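Local atomic coordinates of molybdopterin synthase catalytic subunit (Helicobacter pylori, PDB entry 3RPF), a protein that probably converts precursor Z into molybdopterin by building its dithiolene group from two sulfur atoms supplied by the MoaD sulfur-carrier subunit. Residues E23-K28 with V95-N100; A32-V37 with K102-L107; L76-S81 with E109-D114. All coordinates share one frame; numbering follows the deposited sequence.

Contact 1. Residues E23-K28 with V95-N100; sequences EEACAK and VSMGKN. With SO4 (sulfate ion), chain E.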
loop_
_atom_site.group_PDB
_atom_site.type_symbol
_atom_site.label_atom_id
_atom_site.label_comp_id
_atom_site.label_asym_id
_atom_site.label_seq_id
_atom_site.Cartn_x
_atom_site.Cartn_y
_atom_site.Cartn_z
ATOM N N GLU A 23 -11.912 -11.332 -1.810
ATOM C CA GLU A 23 -12.532 -12.629 -1.584
ATOM C C GLU A 23 -11.458 -13.683 -1.355
ATOM O O GLU A 23 -11.595 -14.541 -0.486
ATOM C CB GLU A 23 -13.439 -13.007 -2.752
ATOM C CG GLU A 23 -14.664 -12.106 -2.876
ATOM C CD GLU A 23 -15.558 -12.480 -4.043
ATOM O OE1 GLU A 23 -15.085 -13.198 -4.954
ATOM O OE2 GLU A 23 -16.735 -12.053 -4.049
ATOM N N GLU A 24 -10.378 -13.611 -2.125
ATOM C CA GLU A 24 -9.259 -14.518 -1.917
ATOM C C GLU A 24 -8.657 -14.289 -0.531
ATOM O O GLU A 24 -8.357 -15.238 0.187
ATOM C CB GLU A 24 -8.194 -14.343 -3.005
ATOM C CG GLU A 24 -7.056 -15.365 -2.928
ATOM C CD GLU A 24 -6.025 -15.177 -4.034
ATOM O OE1 GLU A 24 -6.374 -14.590 -5.081
ATOM O OE2 GLU A 24 -4.864 -15.617 -3.862
ATOM N N ALA A 25 -8.505 -13.023 -0.149
ATOM C CA ALA A 25 -7.915 -12.683 1.137
ATOM C C ALA A 25 -8.713 -13.343 2.254
ATOM O O ALA A 25 -8.149 -13.931 3.178
ATOM C CB ALA A 25 -7.882 -11.161 1.326
ATOM N N CYS A 26 -10.035 -13.257 2.153
ATOM C CA CYS A 26 -10.903 -13.850 3.162
ATOM C C CYS A 26 -10.851 -15.387 3.132
ATOM O O CYS A 26 -10.759 -16.033 4.179
ATOM C CB CYS A 26 -12.338 -13.334 2.996
ATOM S SG CYS A 26 -12.539 -11.535 3.317
ATOM N N ALA A 27 -10.893 -15.971 1.938
ATOM C CA ALA A 27 -10.853 -17.423 1.808
ATOM C C ALA A 27 -9.543 -18.005 2.318
ATOM O O ALA A 27 -9.496 -19.160 2.735
ATOM C CB ALA A 27 -11.089 -17.844 0.364
ATOM N N LYS A 28 -8.476 -17.217 2.291
ATOM C CA LYS A 28 -7.192 -17.703 2.796
ATOM C C LYS A 28 -6.939 -17.265 4.240
ATOM O O LYS A 28 -5.830 -17.432 4.767
ATOM C CB LYS A 28 -6.060 -17.248 1.885
ATOM C CG LYS A 28 -5.964 -18.089 0.598
ATOM C CD LYS A 28 -4.964 -17.538 -0.410
ATOM C CE LYS A 28 -4.862 -18.495 -1.607
ATOM N NZ LYS A 28 -4.021 -17.966 -2.720
ATOM N N VAL A 95 -1.542 -6.270 -5.666
ATOM C CA VAL A 95 -1.956 -6.583 -4.303
ATOM C C VAL A 95 -0.888 -7.436 -3.664
ATOM O O VAL A 95 -0.295 -8.306 -4.311
ATOM C CB VAL A 95 -3.289 -7.349 -4.293
ATOM C CG1 VAL A 95 -3.157 -8.642 -5.113
ATOM C CG2 VAL A 95 -3.731 -7.650 -2.875
ATOM N N SER A 96 -0.631 -7.160 -2.391
ATOM C CA SER A 96 0.263 -7.958 -1.585
ATOM C C SER A 96 -0.551 -8.223 -0.349
ATOM O O SER A 96 -0.966 -7.267 0.331
ATOM C CB SER A 96 1.501 -7.139 -1.226
ATOM O OG SER A 96 2.316 -7.835 -0.294
HETATM N N MSE A 97 -0.815 -9.498 -0.051
HETATM C CA MSE A 97 -1.670 -9.807 1.112
HETATM C C MSE A 97 -1.157 -11.035 1.833
HETATM O O MSE A 97 -0.500 -11.885 1.234
HETATM C CB MSE A 97 -3.121 -10.031 0.667
HETATM C CG MSE A 97 -3.241 -11.031 -0.517
HETATM SE SE MSE A 97 -5.063 -11.258 -1.200
HETATM C CE MSE A 97 -4.670 -11.769 -3.060
ATOM N N GLY A 98 -1.439 -11.126 3.126
ATOM C CA GLY A 98 -1.012 -12.290 3.848
ATOM C C GLY A 98 -1.563 -12.321 5.253
ATOM O O GLY A 98 -2.433 -11.524 5.649
ATOM N N LYS A 99 -1.035 -13.251 6.024
ATOM C CA LYS A 99 -1.443 -13.387 7.395
ATOM C C LYS A 99 -1.082 -12.137 8.184
ATOM O O LYS A 99 -1.946 -11.577 8.865
ATOM C CB LYS A 99 -0.798 -14.639 7.995
ATOM C CG LYS A 99 -1.000 -14.804 9.493
ATOM C CD LYS A 99 -0.559 -16.214 9.926
ATOM C CE LYS A 99 -0.148 -16.247 11.388
ATOM N NZ LYS A 99 -0.559 -17.512 12.073
ATOM N N ASN A 100 0.175 -11.697 8.076
ATOM C CA ASN A 100 0.702 -10.584 8.875
ATOM C C ASN A 100 1.043 -9.358 8.025
ATOM O O ASN A 100 1.429 -9.490 6.871
ATOM C CB ASN A 100 1.943 -11.033 9.643
ATOM C CG ASN A 100 1.621 -12.040 10.731
ATOM O OD1 ASN A 100 1.930 -13.226 10.604
ATOM N ND2 ASN A 100 0.996 -11.570 11.806
HETATM S S SO4 E . -0.564 -7.605 12.007
HETATM O O1 SO4 E . 0.695 -8.317 11.806
HETATM O O2 SO4 E . -1.498 -7.914 10.926
HETATM O O3 SO4 E . -1.128 -8.033 13.283
HETATM O O4 SO4 E . -0.342 -6.162 12.024
#
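Apolar contact between A25 and the selenomethionine M97 joins the end of helix 14-27 to strand 90-98. M97 directs its side chain at the helix and runs out extended, and its selenium comes to rest against the methyl group of the alanine, with A25 CB and M97 SE 3.8 Å apart. M97 SE also reaches A25 CA at 4.0 Å, so it lies alongside the bond from CA to CB. F33 of strand 32-39 touches both side chains and enlarges the apolar patch.

A second kind of contact sets a methyl group against a carboxylate. M97 CE lies 3.8 Å from E24 CD and almost as near to both carboxylate oxygens, so the methyl sits over the flat face of the carboxylate. The two chains cross at about a right angle. E24 reaches this place because its CG is anti to the backbone N (chi1 -174°) and the chain stays extended beyond.

Charge pairing holds the same carboxylate. E24 OE2 takes K28 NZ at 2.7 Å, on the anti side and 30° out of the carboxylate plane, while E24 OE1 forms a salt bridge with K77 of strand 74-82. With a lysine at each oxygen, rotation of the group should be restricted.

The far end of 95-100 has a separate polar contact: N100 ND2 donates to O1 of the sulfate ion at 3.3 Å, nearly straight at 167°. R101 binds the same ion, which probably comes from the crystallisation liquor; N100 and R101 probably bind the substrate, as in related enzymes. The arrangement is that of a helix packed on one face of a mixed beta-sheet, in keeping with the alpha/beta hammerhead fold of MoaE proteins, with a strand leading into a probable anion-binding helix start.

Contact 2. Residues A32-V37 with K102-L107; sequences AFCVFV and KNALEL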
loop_
_atom_site.group_PDB
_atom_site.type_symbol
_atom_site.label_atom_id
_atom_site.label_comp_id
_atom_site.label_asym_id
_atom_site.label_seq_id
_atom_site.Cartn_x
_atom_site.Cartn_y
_atom_site.Cartn_z
ATOM N N ALA A 32 -4.016 -9.029 6.391
ATOM C CA ALA A 32 -3.431 -7.794 5.832
ATOM C C ALA A 32 -3.520 -7.746 4.317
ATOM O O ALA A 32 -3.148 -8.705 3.621
ATOM C CB ALA A 32 -1.978 -7.625 6.275
ATOM N N PHE A 33 -3.973 -6.607 3.805
ATOM C CA PHE A 33 -4.331 -6.510 2.389
ATOM C C PHE A 33 -3.849 -5.157 1.868
ATOM O O PHE A 33 -4.434 -4.121 2.210
ATOM C CB PHE A 33 -5.856 -6.670 2.289
ATOM C CG PHE A 33 -6.421 -6.628 0.883
ATOM C CD1 PHE A 33 -6.414 -7.756 0.080
ATOM C CD2 PHE A 33 -7.018 -5.474 0.397
ATOM C CE1 PHE A 33 -6.969 -7.722 -1.201
ATOM C CE2 PHE A 33 -7.578 -5.432 -0.868
ATOM C CZ PHE A 33 -7.549 -6.563 -1.673
ATOM N N CYS A 34 -2.772 -5.159 1.071
ATOM C CA CYS A 34 -2.226 -3.924 0.506
ATOM C C CYS A 34 -2.462 -3.831 -0.994
ATOM O O CYS A 34 -2.114 -4.748 -1.736
ATOM C CB CYS A 34 -0.724 -3.862 0.722
ATOM S SG CYS A 34 -0.171 -4.380 2.346
ATOM N N VAL A 35 -3.005 -2.702 -1.442
ATOM C CA VAL A 35 -3.330 -2.499 -2.848
ATOM C C VAL A 35 -2.670 -1.223 -3.351
ATOM O O VAL A 35 -2.575 -0.226 -2.620
ATOM C CB VAL A 35 -4.844 -2.351 -3.056
ATOM C CG1 VAL A 35 -5.140 -1.884 -4.471
ATOM C CG2 VAL A 35 -5.552 -3.659 -2.759
ATOM N N PHE A 36 -2.187 -1.274 -4.586
ATOM C CA PHE A 36 -1.781 -0.079 -5.297
ATOM C C PHE A 36 -2.517 -0.014 -6.624
ATOM O O PHE A 36 -2.641 -1.022 -7.323
ATOM C CB PHE A 36 -0.277 -0.062 -5.572
ATOM C CG PHE A 36 0.178 1.190 -6.265
ATOM C CD1 PHE A 36 0.506 2.325 -5.530
ATOM C CD2 PHE A 36 0.244 1.252 -7.641
ATOM C CE1 PHE A 36 0.912 3.488 -6.163
ATOM C CE2 PHE A 36 0.654 2.429 -8.286
ATOM C CZ PHE A 36 0.983 3.536 -7.545
ATOM N N VAL A 37 -3.003 1.170 -6.971
ATOM C CA VAL A 37 -3.659 1.365 -8.246
ATOM C C VAL A 37 -3.024 2.570 -8.937
ATOM O O VAL A 37 -2.977 3.660 -8.365
ATOM C CB VAL A 37 -5.163 1.598 -8.091
ATOM C CG1 VAL A 37 -5.805 1.850 -9.477
ATOM C CG2 VAL A 37 -5.807 0.407 -7.385
ATOM N N LYS A 102 3.515 -7.235 8.285
ATOM C CA LYS A 102 4.913 -6.837 8.143
ATOM C C LYS A 102 5.524 -7.276 6.809
ATOM O O LYS A 102 6.019 -6.435 6.044
ATOM C CB LYS A 102 5.745 -7.296 9.344
ATOM C CG LYS A 102 7.251 -7.398 9.085
ATOM C CD LYS A 102 7.986 -7.927 10.327
ATOM C CE LYS A 102 9.255 -8.692 9.956
ATOM N NZ LYS A 102 8.976 -10.060 9.409
ATOM N N ASN A 103 5.485 -8.568 6.506
ATOM C CA ASN A 103 6.035 -9.023 5.224
ATOM C C ASN A 103 5.238 -8.502 4.040
ATOM O O ASN A 103 5.803 -8.205 2.990
ATOM C CB ASN A 103 6.120 -10.550 5.144
ATOM C CG ASN A 103 7.013 -11.142 6.211
ATOM O OD1 ASN A 103 7.808 -10.441 6.835
ATOM N ND2 ASN A 103 6.888 -12.448 6.423
ATOM N N ALA A 104 3.921 -8.417 4.193
ATOM C CA ALA A 104 3.073 -7.942 3.095
ATOM C C ALA A 104 3.428 -6.513 2.720
ATOM O O ALA A 104 3.507 -6.169 1.536
ATOM C CB ALA A 104 1.608 -8.029 3.480
ATOM N N LEU A 105 3.625 -5.670 3.725
ATOM C CA LEU A 105 3.971 -4.273 3.465
ATOM C C LEU A 105 5.383 -4.123 2.893
ATOM O O LEU A 105 5.632 -3.238 2.082
ATOM C CB LEU A 105 3.847 -3.446 4.746
ATOM C CG LEU A 105 2.417 -3.081 5.132
ATOM C CD1 LEU A 105 2.364 -2.572 6.576
ATOM C CD2 LEU A 105 1.881 -2.042 4.192
ATOM N N GLU A 106 6.308 -4.969 3.332
ATOM C CA GLU A 106 7.684 -4.885 2.860
ATOM C C GLU A 106 7.767 -5.306 1.398
ATOM O O GLU A 106 8.391 -4.625 0.587
ATOM C CB GLU A 106 8.612 -5.755 3.719
ATOM N N LEU A 107 7.128 -6.416 1.049
ATOM C CA LEU A 107 7.131 -6.854 -0.354
ATOM C C LEU A 107 6.458 -5.823 -1.260
ATOM O O LEU A 107 6.892 -5.580 -2.385
ATOM C CB LEU A 107 6.438 -8.198 -0.486
ATOM C CG LEU A 107 7.332 -9.380 -0.143
ATOM C CD1 LEU A 107 6.489 -10.555 0.290
ATOM C CD2 LEU A 107 8.182 -9.733 -1.351
#
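C34 meets L105 and A104 through its sulfur, and its course from CB outward accounts for the contact. The CB itself points from strand 32-39 toward helix 101-118 but stays well short of it: C34 CB is 4.7 Å from L105 CD2. SG closes the gap. Rotation about the bond from CA to CB (chi1 -43°) turns C34 SG away from the residue's own carbonyl and toward the helix, 3.6 Å from L105 CD2. The leucine is touched at its fork, since C34 SG is also 4.0 Å from L105 CG, whereas L105 CD1 is 5.3 Å from C34 SG and belongs to the other side of the branch. From the preceding residue, A104 CB lies 4.2 Å from C34 SG, a looser apolar approach. The sulfur thus sits against one leucine methyl and an alanine methyl, and the separations indicate van der Waals packing. The nearby A104 O is bonded instead by S96 OG of strand 90-98.

Within its own chain, strand 32-39 is the outermost strand of the mixed sheet, beside strand 90-98, and helix 101-118 covers the face that C34 occupies while F33 faces helix 14-27 on the other. The second subunit pairs its own strand antiparallel to residues 33-37, so the sheet continues across the dimer interface, where Y108 of that subunit packs on both C34 and L105.

Contact 3. Residues L76-S81 with E109-D114; sequences LKMAHS and ENFIED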
loop_
_atom_site.group_PDB
_atom_site.type_symbol
_atom_site.label_atom_id
_atom_site.label_comp_id
_atom_site.label_asym_id
_atom_site.label_seq_id
_atom_site.Cartn_x
_atom_site.Cartn_y
_atom_site.Cartn_z
ATOM N N LEU A 76 1.237 -12.300 -3.882
ATOM C CA LEU A 76 1.486 -11.090 -4.649
ATOM C C LEU A 76 0.970 -11.304 -6.056
ATOM O O LEU A 76 1.396 -12.237 -6.745
ATOM C CB LEU A 76 2.982 -10.797 -4.668
ATOM C CG LEU A 76 3.444 -9.563 -5.453
ATOM C CD1 LEU A 76 2.895 -8.270 -4.834
ATOM C CD2 LEU A 76 4.971 -9.524 -5.514
ATOM N N LYS A 77 0.034 -10.459 -6.482
ATOM C CA LYS A 77 -0.500 -10.546 -7.847
ATOM C C LYS A 77 -0.607 -9.174 -8.454
ATOM O O LYS A 77 -0.623 -8.162 -7.734
ATOM C CB LYS A 77 -1.877 -11.211 -7.838
ATOM C CG LYS A 77 -1.831 -12.621 -7.264
ATOM C CD LYS A 77 -3.203 -13.265 -7.268
ATOM C CE LYS A 77 -3.104 -14.719 -6.815
ATOM N NZ LYS A 77 -4.419 -15.416 -6.909
HETATM N N MSE A 78 -0.664 -9.126 -9.785
HETATM C CA MSE A 78 -0.779 -7.852 -10.467
HETATM C C MSE A 78 -1.579 -7.967 -11.762
HETATM O O MSE A 78 -1.795 -9.072 -12.300
HETATM C CB MSE A 78 0.614 -7.293 -10.774
HETATM C CG MSE A 78 1.367 -8.110 -11.833
HETATM SE SE MSE A 78 2.885 -7.138 -12.589
HETATM C CE MSE A 78 1.884 -5.946 -13.752
ATOM N N ALA A 79 -2.021 -6.814 -12.249
ATOM C CA ALA A 79 -2.679 -6.720 -13.540
ATOM C C ALA A 79 -2.194 -5.437 -14.165
ATOM O O ALA A 79 -1.904 -4.475 -13.458
ATOM C CB ALA A 79 -4.182 -6.670 -13.376
ATOM N N HIS A 80 -2.108 -5.412 -15.490
ATOM C CA HIS A 80 -1.645 -4.218 -16.176
ATOM C C HIS A 80 -2.358 -4.115 -17.510
ATOM O O HIS A 80 -2.653 -5.136 -18.135
ATOM C CB HIS A 80 -0.124 -4.266 -16.378
ATOM C CG HIS A 80 0.493 -2.927 -16.618
ATOM N ND1 HIS A 80 0.262 -2.189 -17.760
ATOM C CD2 HIS A 80 1.328 -2.173 -15.853
ATOM C CE1 HIS A 80 0.919 -1.045 -17.691
ATOM N NE2 HIS A 80 1.575 -1.014 -16.542
ATOM N N SER A 81 -2.648 -2.888 -17.935
ATOM C CA SER A 81 -3.288 -2.652 -19.225
ATOM C C SER A 81 -2.321 -2.801 -20.396
ATOM O O SER A 81 -1.130 -2.523 -20.268
ATOM C CB SER A 81 -3.876 -1.247 -19.263
ATOM O OG SER A 81 -4.956 -1.104 -18.352
ATOM N N GLU A 109 6.182 -2.483 -0.964
ATOM C CA GLU A 109 7.145 -1.415 -1.219
ATOM C C GLU A 109 8.220 -1.861 -2.200
ATOM O O GLU A 109 8.485 -1.186 -3.199
ATOM C CB GLU A 109 7.827 -1.008 0.093
ATOM N N ASN A 110 8.860 -2.981 -1.893
ATOM C CA ASN A 110 9.979 -3.453 -2.703
ATOM C C ASN A 110 9.546 -3.806 -4.123
ATOM O O ASN A 110 10.230 -3.480 -5.094
ATOM C CB ASN A 110 10.657 -4.651 -2.037
ATOM C CG ASN A 110 11.387 -4.275 -0.756
ATOM O OD1 ASN A 110 11.755 -3.119 -0.554
ATOM N ND2 ASN A 110 11.604 -5.255 0.112
ATOM N N PHE A 111 8.405 -4.469 -4.248
ATOM C CA PHE A 111 7.904 -4.821 -5.575
ATOM C C PHE A 111 7.627 -3.603 -6.441
ATOM O O PHE A 111 8.072 -3.531 -7.588
ATOM C CB PHE A 111 6.623 -5.641 -5.487
ATOM C CG PHE A 111 5.977 -5.882 -6.829
ATOM C CD1 PHE A 111 6.562 -6.753 -7.736
ATOM C CD2 PHE A 111 4.802 -5.249 -7.179
ATOM C CE1 PHE A 111 5.992 -6.993 -8.966
ATOM C CE2 PHE A 111 4.220 -5.480 -8.424
ATOM C CZ PHE A 111 4.827 -6.360 -9.317
ATOM N N ILE A 112 6.873 -2.647 -5.906
ATOM C CA ILE A 112 6.462 -1.498 -6.711
ATOM C C ILE A 112 7.671 -0.741 -7.245
ATOM O O ILE A 112 7.675 -0.300 -8.396
ATOM C CB ILE A 112 5.512 -0.551 -5.926
ATOM C CG1 ILE A 112 4.251 -1.309 -5.519
ATOM C CG2 ILE A 112 5.140 0.659 -6.787
ATOM C CD1 ILE A 112 3.311 -0.509 -4.612
ATOM N N GLU A 113 8.704 -0.611 -6.418
ATOM C CA GLU A 113 9.921 0.097 -6.820
ATOM C C GLU A 113 10.662 -0.685 -7.905
ATOM O O GLU A 113 11.106 -0.111 -8.897
ATOM C CB GLU A 113 10.829 0.325 -5.606
ATOM C CG GLU A 113 12.202 0.950 -5.913
ATOM C CD GLU A 113 12.128 2.414 -6.338
ATOM O OE1 GLU A 113 11.010 2.922 -6.580
ATOM O OE2 GLU A 113 13.195 3.063 -6.435
ATOM N N ASP A 114 10.781 -1.996 -7.724
ATOM C CA ASP A 114 11.432 -2.829 -8.733
ATOM C C ASP A 114 10.646 -2.797 -10.034
ATOM O O ASP A 114 11.227 -2.711 -11.121
ATOM C CB ASP A 114 11.568 -4.263 -8.242
ATOM C CG ASP A 114 12.597 -5.051 -9.044
ATOM O OD1 ASP A 114 13.773 -4.638 -9.034
ATOM O OD2 ASP A 114 12.243 -6.067 -9.677
#
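A Met-aromatic contact between M78 and F111 lies in the hydrophobic core between strand 74-82 and helix 101-118, and the same ring is met on a face by L76. The selenium of M78, a selenomethionine, is 3.9 Å from F111 CZ. Its position relative to the ring is set by the other measures: M78 SE lies 5.3 Å from the centroid of the F111 ring and 86° off the normal, hence in the ring plane at the edge. The two side chains cross at about a right angle.

L76 uses a different approach. One of its methyls, CD2, stands over the ring face, 4.3 Å from the F111 centroid and 28° off the normal, as expected for a CH-pi contact. It is displaced toward the root of the ring: L76 CD2 is 3.9 Å from F111 CD1 and 4.0 Å from F111 CG.

With chi1 at 173° the F111 ring is carried toward the strand, its CD1 and CG side against L76 and its CZ at M78. L76 and M78 are alternate strand positions, with K77 between them pointing away from the helix, and both share the face of the mixed sheet covered by helices 101-118 and 55-71. The latter helix adds W65, edge-to-face with F111, and F62, which meets the ring with steeply inclined planes.

Farther along the strand the chemistry becomes polar. H80 ND1 donates to S81 O at 2.9 Å, in the carbonyl plane on a lone pair, with the oxygen nearly in the imidazole plane. Its other nitrogen, NE2, is hydrogen-bonded to G74 N of the molybdopterin converting factor chain, so two bonds fix the orientation of the ring.

All three contacts reach the same mixed sheet, but from different sides. Contact 1 packs helix 14-27 on one face; contacts 2 and 3 both pack helix 101-118 on the other. Every pairing is largely buried, yet contact 3 lies deepest, about 5 Å from the chain centre (centre to centre) against 14 Å for contact 2 and 18 Å for contact 1. Contact 3 is aromatic and selenium packing, contact 2 thiol against aliphatic groups on a strand that itself pairs with the second subunit, and contact 1 adds charges around a methyl. Backbone bonds join their strands: V95 N to K77 O and S96 O to C34 N, each 2.9 Å.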